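Local coordinates for GCN5-related N-acetyltransferase (Exiguobacterium sibiricum 255-15, PDB 3GY9), which binds coenzyme A and probably transfers an acyl group from acyl-CoA to an acceptor that has not been identified, at residues 13-18 with 51-56; 30-35 with 62-67; 93-98 with 124-129; 103-106 with 111-114. One frame throughout, in Å; residues are numbered along the deposited sequence.

Interaction 1: residues 13-18 with 51-56. With SO4 (sulfate ion), chain C.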
# COMPACT_ATOMS: atom_id res chain seq x y z
N ASP A 13 -3.64 2.17 -17.27
CA ASP A 13 -4.50 2.97 -18.12
C ASP A 13 -5.93 2.40 -18.26
O ASP A 13 -6.75 2.95 -18.99
CB ASP A 13 -3.82 3.17 -19.48
CG ASP A 13 -2.46 3.85 -19.35
OD1 ASP A 13 -2.42 4.94 -18.75
OD2 ASP A 13 -1.44 3.28 -19.80
N GLY A 14 -6.22 1.33 -17.53
CA GLY A 14 -7.53 0.70 -17.61
C GLY A 14 -8.46 1.03 -16.45
O GLY A 14 -9.50 0.40 -16.32
N TYR A 15 -8.10 2.02 -15.64
CA TYR A 15 -8.91 2.42 -14.47
C TYR A 15 -9.18 3.89 -14.53
O TYR A 15 -8.34 4.66 -15.03
CB TYR A 15 -8.18 2.15 -13.16
CG TYR A 15 -7.75 0.72 -12.97
CD1 TYR A 15 -8.62 -0.22 -12.42
CD2 TYR A 15 -6.49 0.30 -13.38
CE1 TYR A 15 -8.22 -1.55 -12.26
CE2 TYR A 15 -6.09 -1.01 -13.22
CZ TYR A 15 -6.94 -1.92 -12.67
OH TYR A 15 -6.51 -3.21 -12.53
N ASN A 16 -10.31 4.32 -13.98
CA ASN A 16 -10.53 5.75 -13.78
C ASN A 16 -9.94 6.17 -12.46
O ASN A 16 -10.53 5.91 -11.40
CB ASN A 16 -12.01 6.09 -13.82
CG ASN A 16 -12.28 7.59 -13.71
OD1 ASN A 16 -11.32 8.38 -13.68
ND2 ASN A 16 -13.56 8.00 -13.68
N TRP A 17 -8.79 6.83 -12.52
CA TRP A 17 -8.08 7.28 -11.32
C TRP A 17 -8.49 8.67 -10.85
O TRP A 17 -8.02 9.12 -9.80
CB TRP A 17 -6.57 7.34 -11.59
CG TRP A 17 -5.96 6.03 -11.88
CD1 TRP A 17 -5.63 5.54 -13.10
CD2 TRP A 17 -5.60 5.02 -10.92
NE1 TRP A 17 -5.08 4.28 -12.97
CE2 TRP A 17 -5.06 3.94 -11.64
CE3 TRP A 17 -5.69 4.93 -9.53
CZ2 TRP A 17 -4.59 2.79 -11.01
CZ3 TRP A 17 -5.22 3.77 -8.91
CH2 TRP A 17 -4.69 2.73 -9.65
N LEU A 18 -9.30 9.37 -11.63
CA LEU A 18 -9.60 10.77 -11.30
C LEU A 18 -10.21 10.96 -9.90
O LEU A 18 -9.82 11.90 -9.20
CB LEU A 18 -10.44 11.45 -12.36
CG LEU A 18 -9.63 11.81 -13.59
CD1 LEU A 18 -10.55 12.46 -14.60
CD2 LEU A 18 -8.44 12.74 -13.26
N MSE A 51 1.43 -3.31 -7.43
CA MSE A 51 0.48 -2.29 -7.04
C MSE A 51 -0.89 -2.91 -7.11
O MSE A 51 -1.20 -3.63 -8.08
CB MSE A 51 0.54 -1.10 -7.99
CG MSE A 51 -0.41 0.04 -7.68
SE MSE A 51 -0.31 0.75 -5.85
CE MSE A 51 1.58 1.01 -5.77
N PHE A 52 -1.70 -2.64 -6.09
CA PHE A 52 -3.06 -3.16 -6.04
C PHE A 52 -4.09 -2.04 -6.00
O PHE A 52 -3.81 -0.94 -5.54
CB PHE A 52 -3.26 -4.04 -4.81
CG PHE A 52 -2.34 -5.21 -4.77
CD1 PHE A 52 -2.61 -6.33 -5.53
CD2 PHE A 52 -1.19 -5.19 -4.00
CE1 PHE A 52 -1.74 -7.42 -5.52
CE2 PHE A 52 -0.31 -6.28 -3.99
CZ PHE A 52 -0.60 -7.40 -4.75
N VAL A 53 -5.29 -2.36 -6.49
CA VAL A 53 -6.45 -1.51 -6.30
C VAL A 53 -7.58 -2.31 -5.68
O VAL A 53 -7.70 -3.52 -5.95
CB VAL A 53 -6.98 -0.87 -7.62
CG1 VAL A 53 -6.08 0.26 -8.03
CG2 VAL A 53 -7.15 -1.91 -8.71
N ALA A 54 -8.41 -1.62 -4.89
CA ALA A 54 -9.64 -2.19 -4.36
C ALA A 54 -10.76 -1.67 -5.25
O ALA A 54 -10.89 -0.46 -5.43
CB ALA A 54 -9.86 -1.77 -2.95
N LEU A 55 -11.54 -2.59 -5.81
CA LEU A 55 -12.65 -2.26 -6.67
C LEU A 55 -13.96 -2.55 -5.98
O LEU A 55 -14.15 -3.63 -5.39
CB LEU A 55 -12.59 -3.07 -7.95
CG LEU A 55 -11.38 -2.82 -8.83
CD1 LEU A 55 -11.48 -3.71 -10.03
CD2 LEU A 55 -11.27 -1.37 -9.28
N SER A 56 -14.89 -1.61 -6.09
CA SER A 56 -16.23 -1.80 -5.58
C SER A 56 -17.02 -2.83 -6.41
O SER A 56 -16.57 -3.28 -7.46
CB SER A 56 -16.99 -0.48 -5.59
OG SER A 56 -17.46 -0.18 -6.91
S SO4 C . -15.83 5.07 -12.78
O1 SO4 C . -17.27 5.14 -12.53
O2 SO4 C . -15.44 3.67 -12.91
O3 SO4 C . -15.12 5.66 -11.65
O4 SO4 C . -15.49 5.78 -14.00

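Interaction 2: residues 30-35 with 62-67. With SO4 (sulfate ion), chain D; SO4 (sulfate ion), chain F; SO4 (sulfate ion), chain E.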
# COMPACT_ATOMS: atom_id res chain seq x y z
N GLN A 30 -0.07 13.85 -1.75
CA GLN A 30 0.50 13.73 -3.09
C GLN A 30 0.73 12.28 -3.47
O GLN A 30 1.16 12.00 -4.59
CB GLN A 30 1.85 14.44 -3.19
CG GLN A 30 1.79 15.93 -2.93
CD GLN A 30 3.18 16.54 -2.66
OE1 GLN A 30 4.21 15.93 -2.96
NE2 GLN A 30 3.19 17.74 -2.07
N LEU A 31 0.48 11.33 -2.57
CA LEU A 31 0.95 9.96 -2.84
C LEU A 31 0.29 9.26 -4.03
O LEU A 31 0.94 8.42 -4.65
CB LEU A 31 0.89 9.09 -1.59
CG LEU A 31 -0.46 8.48 -1.20
CD1 LEU A 31 -0.25 7.66 0.06
CD2 LEU A 31 -1.49 9.51 -0.93
N VAL A 32 -0.97 9.56 -4.34
CA VAL A 32 -1.60 8.95 -5.51
C VAL A 32 -1.09 9.62 -6.78
O VAL A 32 -0.74 8.95 -7.77
CB VAL A 32 -3.15 9.02 -5.45
CG1 VAL A 32 -3.76 8.37 -6.69
CG2 VAL A 32 -3.66 8.35 -4.20
N GLU A 33 -1.01 10.95 -6.75
CA GLU A 33 -0.45 11.70 -7.87
C GLU A 33 0.97 11.25 -8.18
O GLU A 33 1.32 11.07 -9.35
CB GLU A 33 -0.45 13.18 -7.52
CG GLU A 33 -0.12 14.08 -8.67
CD GLU A 33 -0.64 15.49 -8.43
OE1 GLU A 33 -0.23 16.09 -7.41
OE2 GLU A 33 -1.47 15.97 -9.23
N ARG A 34 1.81 11.10 -7.15
CA ARG A 34 3.19 10.69 -7.35
C ARG A 34 3.26 9.31 -8.00
O ARG A 34 4.01 9.09 -8.97
CB ARG A 34 3.94 10.67 -6.02
CG ARG A 34 4.31 12.03 -5.48
CD ARG A 34 5.42 11.95 -4.42
NE ARG A 34 4.94 11.82 -3.04
CZ ARG A 34 4.63 10.69 -2.40
NH1 ARG A 34 4.72 9.49 -2.98
NH2 ARG A 34 4.22 10.75 -1.14
N MSE A 35 2.46 8.39 -7.49
CA MSE A 35 2.43 7.02 -8.00
C MSE A 35 2.11 7.03 -9.49
O MSE A 35 2.77 6.38 -10.30
CB MSE A 35 1.37 6.20 -7.24
CG MSE A 35 1.45 4.71 -7.46
SE MSE A 35 0.29 4.09 -8.88
CE MSE A 35 -1.35 4.10 -7.90
N LEU A 62 -11.72 2.17 -5.17
CA LEU A 62 -11.93 2.73 -3.83
C LEU A 62 -10.63 2.94 -3.04
O LEU A 62 -10.64 3.66 -2.03
CB LEU A 62 -12.85 1.83 -3.01
CG LEU A 62 -14.25 1.54 -3.56
CD1 LEU A 62 -15.00 0.66 -2.62
CD2 LEU A 62 -15.02 2.81 -3.84
N ALA A 63 -9.54 2.32 -3.50
CA ALA A 63 -8.26 2.38 -2.80
C ALA A 63 -7.16 1.86 -3.69
O ALA A 63 -7.40 1.14 -4.65
CB ALA A 63 -8.30 1.55 -1.55
N CYS A 64 -5.94 2.25 -3.34
CA CYS A 64 -4.77 1.68 -3.96
C CYS A 64 -3.70 1.45 -2.91
O CYS A 64 -3.76 2.04 -1.83
CB CYS A 64 -4.23 2.61 -5.07
SG CYS A 64 -3.72 4.24 -4.53
N GLY A 65 -2.71 0.62 -3.26
CA GLY A 65 -1.55 0.41 -2.38
C GLY A 65 -0.72 -0.74 -2.87
O GLY A 65 -1.24 -1.69 -3.43
N GLY A 66 0.58 -0.67 -2.61
CA GLY A 66 1.45 -1.71 -3.11
C GLY A 66 2.76 -1.72 -2.39
O GLY A 66 2.88 -1.22 -1.28
N TYR A 67 3.74 -2.33 -3.04
CA TYR A 67 5.07 -2.46 -2.46
C TYR A 67 6.13 -2.55 -3.54
O TYR A 67 5.85 -2.90 -4.69
CB TYR A 67 5.14 -3.70 -1.55
CG TYR A 67 5.09 -4.99 -2.31
CD1 TYR A 67 3.86 -5.60 -2.62
CD2 TYR A 67 6.25 -5.61 -2.75
CE1 TYR A 67 3.82 -6.79 -3.34
CE2 TYR A 67 6.21 -6.80 -3.49
CZ TYR A 67 4.98 -7.38 -3.78
OH TYR A 67 4.97 -8.56 -4.52
S SO4 D . 1.92 12.72 0.56
O1 SO4 D . 1.64 14.12 0.88
O2 SO4 D . 0.69 11.95 0.46
O3 SO4 D . 2.80 12.14 1.58
O4 SO4 D . 2.61 12.69 -0.73
S SO4 F . 7.75 8.92 -5.91
O1 SO4 F . 6.97 9.18 -4.70
O2 SO4 F . 6.85 8.35 -6.91
O3 SO4 F . 8.88 8.05 -5.56
O4 SO4 F . 8.27 10.18 -6.43
S SO4 E . 5.14 6.33 -0.12
O1 SO4 E . 3.68 6.20 -0.11
O2 SO4 E . 5.57 7.28 -1.14
O3 SO4 E . 5.75 5.04 -0.35
O4 SO4 E . 5.60 6.80 1.20

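Interaction 3: residues 93-98 with 124-129. With COA (coenzyme A), chain B.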
# COMPACT_ATOMS: atom_id res chain seq x y z
N ILE A 93 -11.51 -2.12 4.05
CA ILE A 93 -10.75 -2.14 2.79
C ILE A 93 -9.24 -2.03 3.03
O ILE A 93 -8.45 -2.80 2.46
CB ILE A 93 -11.25 -1.02 1.84
CG1 ILE A 93 -12.73 -1.28 1.46
CG2 ILE A 93 -10.38 -0.94 0.60
CD1 ILE A 93 -13.37 -0.11 0.75
N GLY A 94 -8.82 -1.05 3.83
CA GLY A 94 -7.40 -0.88 4.09
C GLY A 94 -6.80 -2.15 4.69
O GLY A 94 -5.69 -2.56 4.32
N THR A 95 -7.51 -2.76 5.62
CA THR A 95 -7.04 -4.00 6.20
C THR A 95 -6.86 -5.08 5.15
O THR A 95 -5.82 -5.73 5.12
CB THR A 95 -7.96 -4.47 7.33
OG1 THR A 95 -7.97 -3.47 8.35
CG2 THR A 95 -7.47 -5.77 7.92
N ALA A 96 -7.85 -5.27 4.27
CA ALA A 96 -7.75 -6.31 3.25
C ALA A 96 -6.60 -6.03 2.30
O ALA A 96 -5.87 -6.94 1.91
CB ALA A 96 -9.04 -6.41 2.47
N LEU A 97 -6.43 -4.77 1.94
CA LEU A 97 -5.33 -4.36 1.07
C LEU A 97 -3.96 -4.65 1.71
O LEU A 97 -3.10 -5.27 1.09
CB LEU A 97 -5.49 -2.89 0.76
CG LEU A 97 -4.46 -2.18 -0.10
CD1 LEU A 97 -4.37 -2.78 -1.50
CD2 LEU A 97 -4.80 -0.69 -0.17
N LEU A 98 -3.76 -4.21 2.95
CA LEU A 98 -2.49 -4.44 3.63
C LEU A 98 -2.23 -5.91 3.85
O LEU A 98 -1.10 -6.36 3.70
CB LEU A 98 -2.42 -3.69 4.94
CG LEU A 98 -1.70 -2.34 4.89
CD1 LEU A 98 -0.19 -2.55 4.66
CD2 LEU A 98 -2.26 -1.45 3.80
N GLN A 124 -0.11 -0.13 13.54
CA GLN A 124 0.18 -0.92 14.73
C GLN A 124 -0.78 -2.09 14.88
O GLN A 124 -0.37 -3.17 15.29
CB GLN A 124 0.24 -0.06 15.99
CG GLN A 124 1.45 0.87 15.96
CD GLN A 124 1.99 1.20 17.32
OE1 GLN A 124 2.16 0.31 18.16
NE2 GLN A 124 2.30 2.47 17.54
N GLY A 125 -2.05 -1.88 14.51
CA GLY A 125 -3.04 -2.96 14.56
C GLY A 125 -2.69 -4.13 13.65
O GLY A 125 -3.08 -5.27 13.90
N LEU A 126 -1.95 -3.85 12.59
CA LEU A 126 -1.48 -4.87 11.68
C LEU A 126 -0.17 -5.56 12.13
O LEU A 126 0.30 -6.50 11.48
CB LEU A 126 -1.26 -4.27 10.31
CG LEU A 126 -2.51 -3.78 9.57
CD1 LEU A 126 -2.11 -2.90 8.39
CD2 LEU A 126 -3.37 -4.97 9.10
N GLY A 127 0.44 -5.05 13.20
CA GLY A 127 1.64 -5.65 13.77
C GLY A 127 2.91 -4.84 13.57
O GLY A 127 3.95 -5.21 14.10
N PHE A 128 2.83 -3.73 12.83
CA PHE A 128 4.02 -2.88 12.62
C PHE A 128 4.46 -2.17 13.89
O PHE A 128 3.65 -1.78 14.74
CB PHE A 128 3.78 -1.80 11.56
CG PHE A 128 3.66 -2.34 10.17
CD1 PHE A 128 2.44 -2.79 9.70
CD2 PHE A 128 4.76 -2.40 9.34
CE1 PHE A 128 2.32 -3.31 8.41
CE2 PHE A 128 4.65 -2.92 8.05
CZ PHE A 128 3.43 -3.38 7.60
N GLN A 129 5.77 -2.01 14.00
CA GLN A 129 6.39 -1.29 15.10
C GLN A 129 6.67 0.14 14.69
O GLN A 129 7.25 0.39 13.63
CB GLN A 129 7.71 -1.95 15.50
CG GLN A 129 8.39 -1.32 16.72
CD GLN A 129 9.75 -1.94 17.01
OE1 GLN A 129 10.16 -2.90 16.36
NE2 GLN A 129 10.46 -1.38 18.00
N1A COA B . -9.06 7.25 8.97
C2A COA B . -7.87 6.75 9.47
N3A COA B . -7.81 5.50 10.06
C4A COA B . -8.94 4.75 10.13
C5A COA B . -10.15 5.23 9.64
C6A COA B . -10.21 6.49 9.05
N6A COA B . -11.36 7.02 8.67
N7A COA B . -11.09 4.27 9.86
C8A COA B . -10.50 3.22 10.47
N9A COA B . -9.17 3.52 10.65
C1B COA B . -8.16 2.69 11.31
C2B COA B . -8.65 2.12 12.63
O2B COA B . -7.58 2.06 13.55
C3B COA B . -9.11 0.73 12.26
O3B COA B . -9.04 -0.20 13.31
P3B COA B . -10.42 -0.73 13.93
O7A COA B . -10.14 -1.73 15.03
O8A COA B . -11.17 0.47 14.45
O9A COA B . -11.25 -1.40 12.85
C4B COA B . -8.11 0.38 11.17
O4B COA B . -7.86 1.58 10.48
C5B COA B . -8.62 -0.72 10.22
O5B COA B . -9.83 -0.32 9.63
P1A COA B . -10.10 -0.40 8.04
O1A COA B . -9.59 -1.68 7.45
O2A COA B . -11.57 -0.16 7.90
O3A COA B . -9.28 0.88 7.56
P2A COA B . -9.51 1.77 6.26
O4A COA B . -10.15 1.00 5.11
O5A COA B . -10.15 3.05 6.65
O6A COA B . -7.98 2.04 5.86
CBP COA B . -6.38 3.86 6.03
CCP COA B . -7.09 2.71 6.75
CDP COA B . -5.49 3.28 4.93
CEP COA B . -5.49 4.58 7.07
CAP COA B . -7.42 4.81 5.42
OAP COA B . -8.33 5.21 6.41
C9P COA B . -6.76 6.03 4.83
O9P COA B . -6.23 6.02 3.53
N8P COA B . -6.72 7.08 5.63
C7P COA B . -6.12 8.35 5.22
C6P COA B . -5.42 9.04 6.39
C5P COA B . -6.42 9.49 7.43
O5P COA B . -7.57 9.02 7.43
N4P COA B . -6.01 10.40 8.31
C3P COA B . -6.75 10.69 9.51
C2P COA B . -8.06 11.43 9.22
S1P COA B . -7.87 12.96 8.27

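Interaction 4: residues 103-106 with 111-114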
# COMPACT_ATOMS: atom_id res chain seq x y z
N SER A 103 1.32 -10.34 2.88
CA SER A 103 1.49 -11.75 2.60
C SER A 103 2.33 -11.98 1.33
O SER A 103 3.22 -12.85 1.31
CB SER A 103 0.12 -12.42 2.53
OG SER A 103 0.25 -13.80 2.30
N GLU A 104 2.09 -11.18 0.30
CA GLU A 104 2.85 -11.35 -0.92
C GLU A 104 4.28 -10.81 -0.78
O GLU A 104 5.22 -11.46 -1.22
CB GLU A 104 2.16 -10.66 -2.09
CG GLU A 104 2.87 -10.87 -3.42
CD GLU A 104 2.10 -10.31 -4.58
OE1 GLU A 104 0.96 -10.76 -4.80
OE2 GLU A 104 2.65 -9.42 -5.27
N ALA A 105 4.44 -9.63 -0.18
CA ALA A 105 5.74 -9.01 -0.13
C ALA A 105 6.72 -9.80 0.70
O ALA A 105 7.92 -9.80 0.42
CB ALA A 105 5.61 -7.59 0.42
N PHE A 106 6.22 -10.48 1.72
CA PHE A 106 7.10 -11.31 2.56
C PHE A 106 7.61 -12.58 1.85
O PHE A 106 8.42 -13.30 2.40
CB PHE A 106 6.43 -11.66 3.91
CG PHE A 106 6.57 -10.57 4.95
CD1 PHE A 106 7.82 -10.05 5.28
CD2 PHE A 106 5.46 -10.07 5.62
CE1 PHE A 106 7.96 -9.07 6.25
CE2 PHE A 106 5.60 -9.09 6.60
CZ PHE A 106 6.84 -8.58 6.90
N ARG A 111 11.89 -7.93 5.64
CA ARG A 111 11.43 -6.81 6.43
C ARG A 111 10.61 -5.90 5.55
O ARG A 111 10.95 -5.73 4.39
CB ARG A 111 12.62 -6.03 6.96
CG ARG A 111 12.25 -4.82 7.81
CD ARG A 111 13.48 -4.19 8.46
NE ARG A 111 14.01 -5.00 9.55
CZ ARG A 111 15.22 -5.55 9.59
NH1 ARG A 111 16.10 -5.37 8.61
NH2 ARG A 111 15.57 -6.28 10.65
N LEU A 112 9.52 -5.34 6.08
CA LEU A 112 8.74 -4.32 5.37
C LEU A 112 8.70 -3.04 6.17
O LEU A 112 8.56 -3.07 7.39
CB LEU A 112 7.30 -4.77 5.12
CG LEU A 112 7.17 -6.04 4.27
CD1 LEU A 112 5.71 -6.42 4.18
CD2 LEU A 112 7.76 -5.87 2.87
N VAL A 113 8.86 -1.92 5.46
CA VAL A 113 8.87 -0.61 6.07
C VAL A 113 7.92 0.32 5.34
O VAL A 113 7.57 0.07 4.20
CB VAL A 113 10.28 0.00 6.10
CG1 VAL A 113 11.24 -0.95 6.80
CG2 VAL A 113 10.79 0.35 4.70
N LEU A 114 7.54 1.40 6.00
CA LEU A 114 6.66 2.40 5.38
C LEU A 114 6.78 3.72 6.14
O LEU A 114 7.29 3.77 7.26
CB LEU A 114 5.20 1.92 5.33
CG LEU A 114 4.53 1.63 6.69
CD1 LEU A 114 3.82 2.86 7.25
CD2 LEU A 114 3.57 0.46 6.57

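Interaction 1: residues 13-18 with 51-56
Val-53 puts its two methyl groups to separate use against the loop 13-18: CG1 lies by the indole of Trp-17 and CG2 by the phenol of Tyr-15. The Tyr-15 and Val-53 side chains come at each other from opposite directions, and CE1 of the tyrosine stops 3.7 Å from CG2 of the valine. The Trp-17 side chain crosses that of Val-53 at about a right angle, bringing CH2, the far corner of its six-membered ring, to 3.3 Å from Val-53 CG1, a tight approach for two carbons. With CG1 anti to the carbonyl carbon (chi1 -76°), Val-53 splays its methyls so that each meets one aromatic group. The base of one aromatic side chain rests on the other: Tyr-15 CB sits 3.7 Å above the plane of the Trp-17 ring, toward its rim. Strand 50-55 belongs to the mixed beta-sheet of the GNAT fold, and 13-18 is part of the connection from edge strand 5-8 to helix 18-26, so the contact lays this connection against one face of the sheet. Further along the strand, Leu-55 adds CD2 at 4.3 Å from Tyr-15 CE1. The polar ends of both aromatic groups are satisfied elsewhere, Tyr-15 OH by Glu-7 and Trp-17 NE1 by the carbonyl of Phe-12. Between them in sequence, Asn-16 precedes the turn into helix 18-26 and makes a capping bond there: its OD1 accepts from Leu-18 N at 3.0 Å, the donor lying 42° out of the carbonyl plane. Its ND2 gives a nearly straight bond (168°) to O4 of a sulfate, probably from the crystallisation liquor, which Gln-60 also holds.

Interaction 2: residues 30-35 with 62-67
Cys-64 meets Val-32 and Met-35 where helix 31-37 lies against strand 61-69 of the GNAT beta-sheet, a helix-on-sheet contact made through a single strand residue. Leu-62 and Ala-63, which come first along the strand, touch Ile-93 of helix 93-105, which covers the other face. At Cys-64 the bond from CA to CB points toward helix 31-37. Its SG lies between the backbone N and the carbonyl carbon (chi1 61°), and from there the sulfur reaches both helix residues. Val-32 offers CG2, 4.1 Å from Cys-64 SG, while the end of the selenomethionine at 35, atom CE, comes to 4.1 Å from the same sulfur. Met-35 is bent at chi2 and chi3, a shape that carries its terminal methyl to the strand; the residue has two conformers, so this detail belongs to one of them. All three residues are buried, and Leu-20 of helix 18-26 also touches Cys-64. Gly-65 and Gly-66 follow without side chains, and Tyr-67 goes to the far face, its hydroxyl bonded to Glu-104. On the helix side away from the strand, Arg-34 is surrounded by three sulfate ions, probably left from crystallisation. Arg-80 and His-81 of strand 76-84 help to hold these anions, as does Asn-38. One face of the Arg-34 guanidinium covers Leu-31 CA, 3.6 Å from its plane. At the start of the helix, backbone N-H groups serve the sulfate of chain D: Gln-30 N bonds to its O1 at 3.1 Å with an angle of 165°, and Leu-31 N makes a weak bond to O2 of that ion.

Interaction 3: residues 93-98 with 124-129
Leu-126 reaches from the turn after helix 120-125 to the side of helix 93-105, and its branches divide the contact. From CA the bond to CB points toward the helix, and CG continues anti to the carbonyl carbon (chi1 -66°). At CG the chain forks. CD1 settles on Leu-98, 3.6 Å from Leu-98 CB and equally near its CG, with the two leucine side chains crossing at about a right angle. CD2 goes the other way along the helix, to Thr-95, whose CG2 is 4.3 Å from it. Thr-95 thus has two sides in use: the methyl faces the leucine, while OG1 donates to coenzyme A atom O1A at 2.6 Å. The backbone N of Thr-95 grips the same oxygen, and Gly-94 N binds O4A on the other phosphorus at 2.8 Å. Backbone N-H groups at the start of a helix cradling the pyrophosphate are the hallmark of the GNAT acyl-CoA site, to which Ser-90 and Gly-92 contribute here as well. Behind Leu-126 the backbone turns at Gly-127, which has positive phi (110°) and closes helix 120-125 in a Schellman motif; Gly-127 N bonds to Gln-124 O at 2.9 Å. Phe-122 of helix 120-125 touches both Thr-95 and Leu-98, and Leu-98 also rests on Ile-79 and Val-82 of strand 76-84.

Interaction 4: residues 103-106 with 111-114
An apolar contact between the end of a helix and the strand that follows it joins residues 103-106 to 111-114, carried by Ala-105, Phe-106 and Leu-112, with no hydrogen bond across it. Leu-112 points toward the helix, its CG anti to the carbonyl carbon (chi1 -60°), and its two methyls separate. CD1 sits over one face of the Phe-106 ring, 3.7 Å from the centroid and 18° off the ring normal, which meets the geometry of a CH-pi interaction. The methyl is displaced toward the rim, and its shortest contact is with CE2 of Phe-106 at 3.6 Å. CG of the leucine lies 3.7 Å from both Phe-106 CZ and CE1, so the branch point follows the methyl onto the ring. The other methyl, CD2, stands 3.7 Å from CB of the preceding residue, Ala-105. These pairs lie within a beta-alpha-beta unit, strand 76-84, helix 93-105 and strand 111-114, whose first and last members lie parallel and adjacent in the GNAT sheet. Ile-79 of strand 76-84 touches Leu-112 as well, so the leucine is shared by all three elements. The ring of Phe-106 is approached differently by Arg-111, whose backbone N comes to its edge, near the ring plane, 4.1 Å from CE1. The bond from CA to CB of Arg-111 points away from the helix, and its NE forms a salt bridge with Asp-141. Leu-140 and Phe-145 also contact Phe-106, the planes of the two phenylalanine rings inclined at about 35°.

Interactions 1 and 2 have centres about 10 Å apart and use neighbouring strands, 50-55 and 61-69, joined by backbone bonds such as Phe-52 N to Gly-65 O at 2.9 Å. Both pack loop or helix on one face of the sheet; their segments alternate along the chain, and both close before interactions 3 and 4 open. Interactions 3 and 4 share helix 93-105 on the other face, about 11 Å apart, with interaction 4 nested inside the loop that interaction 3 closes. On that face Ile-93 and Leu-97 touch residues of strands 50-55 and 61-69, and Tyr-67 bonds to Glu-104. The helix that binds coenzyme A at its start is therefore packed along its length against the central strands.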